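Local coordinates for SnoaL-like domain-containing protein (Methylibium petroleiphilum PM1, PDB 3G16) that is of unknown function but adopts a cystatin-like fold of the SnoaL-like, NTF2-related kind and, like some relatives, may bind a small molecule, at residues Gly50-Ala55 with His60-Ala65. Numbering follows the deposited sequence. Where two conformers were deposited one is given.
Sequences GAFRGA and HRWRTA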
loop_
_atom_site.group_PDB
_atom_site.type_symbol
_atom_site.label_atom_id
_atom_site.label_comp_id
_atom_site.label_asym_id
_atom_site.label_seq_id
_atom_site.Cartn_x
_atom_site.Cartn_y
_atom_site.Cartn_z
ATOM N N GLY A 50 -10.134 3.531 -14.830
ATOM C CA GLY A 50 -10.823 3.932 -13.626
ATOM C C GLY A 50 -11.083 2.728 -12.724
ATOM O O GLY A 50 -10.494 1.681 -12.880
ATOM N N ALA A 51 -11.965 2.950 -11.764
ATOM C CA ALA A 51 -12.245 1.915 -10.748
ATOM C C ALA A 51 -13.014 0.769 -11.366
ATOM O O ALA A 51 -13.642 0.880 -12.447
ATOM C CB ALA A 51 -13.110 2.520 -9.620
ATOM N N PHE A 52 -12.983 -0.357 -10.665
ATOM C CA PHE A 52 -13.799 -1.542 -11.020
ATOM C C PHE A 52 -15.014 -1.526 -10.085
ATOM O O PHE A 52 -14.896 -1.708 -8.856
ATOM C CB PHE A 52 -13.044 -2.855 -10.871
ATOM C CG PHE A 52 -11.857 -3.048 -11.770
ATOM C CD1 PHE A 52 -11.586 -2.199 -12.833
ATOM C CD2 PHE A 52 -11.096 -4.186 -11.624
ATOM C CE1 PHE A 52 -10.531 -2.460 -13.682
ATOM C CE2 PHE A 52 -10.049 -4.441 -12.483
ATOM C CZ PHE A 52 -9.760 -3.593 -13.517
ATOM N N ARG A 53 -16.181 -1.314 -10.635
ATOM C CA ARG A 53 -17.393 -1.127 -9.836
ATOM C C ARG A 53 -18.232 -2.382 -9.739
ATOM O O ARG A 53 -18.918 -2.756 -10.696
ATOM C CB ARG A 53 -18.231 -0.025 -10.436
ATOM C CG ARG A 53 -17.555 1.323 -10.515
ATOM C CD ARG A 53 -18.345 2.221 -11.503
ATOM N NE ARG A 53 -17.831 3.593 -11.594
ATOM C CZ ARG A 53 -16.770 3.937 -12.296
ATOM N NH1 ARG A 53 -16.093 3.051 -13.083
ATOM N NH2 ARG A 53 -16.456 5.246 -12.252
ATOM N N GLY A 54 -18.146 -3.044 -8.588
ATOM C CA GLY A 54 -18.920 -4.220 -8.320
ATOM C C GLY A 54 -18.103 -5.486 -8.371
ATOM O O GLY A 54 -17.157 -5.636 -9.160
ATOM N N ALA A 55 -18.440 -6.440 -7.504
ATOM C CA ALA A 55 -17.720 -7.697 -7.458
ATOM C C ALA A 55 -17.637 -8.389 -8.816
ATOM O O ALA A 55 -16.620 -8.992 -9.161
ATOM C CB ALA A 55 -18.423 -8.615 -6.434
ATOM N N HIS A 60 -14.633 -10.289 -13.523
ATOM C CA HIS A 60 -14.564 -10.405 -14.974
ATOM C C HIS A 60 -13.242 -9.855 -15.495
ATOM O O HIS A 60 -12.614 -10.447 -16.400
ATOM C CB HIS A 60 -15.749 -9.666 -15.614
ATOM C CG HIS A 60 -15.819 -9.847 -17.095
ATOM N ND1 HIS A 60 -15.851 -11.110 -17.643
ATOM C CD2 HIS A 60 -15.949 -8.975 -18.125
ATOM C CE1 HIS A 60 -15.983 -11.010 -18.955
ATOM N NE2 HIS A 60 -16.005 -9.734 -19.276
ATOM N N ARG A 61 -12.819 -8.716 -14.945
ATOM C CA ARG A 61 -11.622 -8.064 -15.442
ATOM C C ARG A 61 -10.366 -8.856 -15.083
ATOM O O ARG A 61 -9.473 -8.997 -15.910
ATOM C CB ARG A 61 -11.616 -6.594 -15.005
ATOM C CG ARG A 61 -12.763 -5.812 -15.746
ATOM C CD ARG A 61 -13.089 -4.480 -15.198
ATOM N NE ARG A 61 -14.400 -4.059 -15.671
ATOM C CZ ARG A 61 -14.971 -2.895 -15.344
ATOM N NH1 ARG A 61 -14.295 -1.953 -14.697
ATOM N NH2 ARG A 61 -16.208 -2.631 -15.745
ATOM N N TRP A 62 -10.329 -9.460 -13.901
ATOM C CA TRP A 62 -9.175 -10.308 -13.585
ATOM C C TRP A 62 -9.219 -11.582 -14.424
ATOM O O TRP A 62 -8.172 -12.052 -14.849
ATOM C CB TRP A 62 -9.065 -10.631 -12.119
ATOM C CG TRP A 62 -8.803 -9.503 -11.204
ATOM C CD1 TRP A 62 -9.272 -9.385 -9.936
ATOM C CD2 TRP A 62 -8.003 -8.316 -11.436
ATOM N NE1 TRP A 62 -8.826 -8.234 -9.350
ATOM C CE2 TRP A 62 -8.041 -7.564 -10.243
ATOM C CE3 TRP A 62 -7.238 -7.811 -12.510
ATOM C CZ2 TRP A 62 -7.370 -6.354 -10.097
ATOM C CZ3 TRP A 62 -6.550 -6.591 -12.333
ATOM C CH2 TRP A 62 -6.654 -5.878 -11.144
ATOM N N ARG A 63 -10.390 -12.161 -14.717
ATOM C CA ARG A 63 -10.437 -13.317 -15.575
ATOM C C ARG A 63 -9.846 -12.954 -16.949
ATOM O O ARG A 63 -9.050 -13.720 -17.513
ATOM C CB ARG A 63 -11.859 -13.784 -15.745
ATOM C CG ARG A 63 -11.954 -14.935 -16.744
ATOM C CD ARG A 63 -13.313 -15.131 -17.148
ATOM N NE ARG A 63 -13.445 -16.068 -18.234
ATOM C CZ ARG A 63 -14.512 -16.070 -19.000
ATOM N NH1 ARG A 63 -15.471 -15.147 -18.788
ATOM N NH2 ARG A 63 -14.609 -16.963 -19.976
ATOM N N THR A 64 -10.177 -11.782 -17.475
ATOM C CA THR A 64 -9.652 -11.300 -18.739
ATOM C C THR A 64 -8.125 -11.198 -18.685
ATOM O O THR A 64 -7.415 -11.552 -19.632
ATOM C CB THR A 64 -10.272 -9.910 -19.032
ATOM O OG1 THR A 64 -11.703 -10.041 -19.118
ATOM C CG2 THR A 64 -9.715 -9.317 -20.316
ATOM N N ALA A 65 -7.632 -10.690 -17.562
ATOM C CA ALA A 65 -6.195 -10.516 -17.399
ATOM C C ALA A 65 -5.483 -11.854 -17.443
ATOM O O ALA A 65 -4.405 -11.989 -18.064
ATOM C CB ALA A 65 -5.860 -9.800 -16.086
HETATM O O HOH W 1 -16.784 -0.128 -13.757
#
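One face of the Phe52 ring carries the aliphatic part of Arg61, whose CD sits over the centre, 3.6 Å from the ring centroid, in a CH-pi contact; Arg61 CB lies 3.7 Å from Phe52 CE2. Phe52 also turns its edge to the face of Trp62 in an edge-to-face pair, planes at 63°, with Phe52 CE2 3.9 Å from Trp62 CH2 near the rim of the indole. The Arg61 guanidinium stands almost upright on the phenyl plane, 84° between them, and meets it with its own edge: NH1 comes 3.3 Å from Phe52 CD1. With CG anti to its carbonyl carbon (chi1 -68°) and the chain extended from CG to NE, Arg61 runs across the ring toward strand 52-53. There NH1 gives a 3.2 Å hydrogen bond to water 1, which weakly accepts from Arg53 N and Arg53 NH1. Through its ring contacts Phe52 joins the short strand 52-53, outermost in the sheet of this chain, to helix 55-69; Phe43 is a second edge-to-face partner of Phe52, while Trp62 NE1 is hydrogen-bonded to Tyr19 OH and the Trp62 side chain comes within about 3 Å (nearest atoms) of a bound ligand of unknown identity. Between the segments themselves no direct hydrogen bond forms: apolar and aromatic contact carries the join, and the shared water probably eases the approach of two like charges, Arg53 NH1 and Arg61 NH1 being 5.6 Å apart.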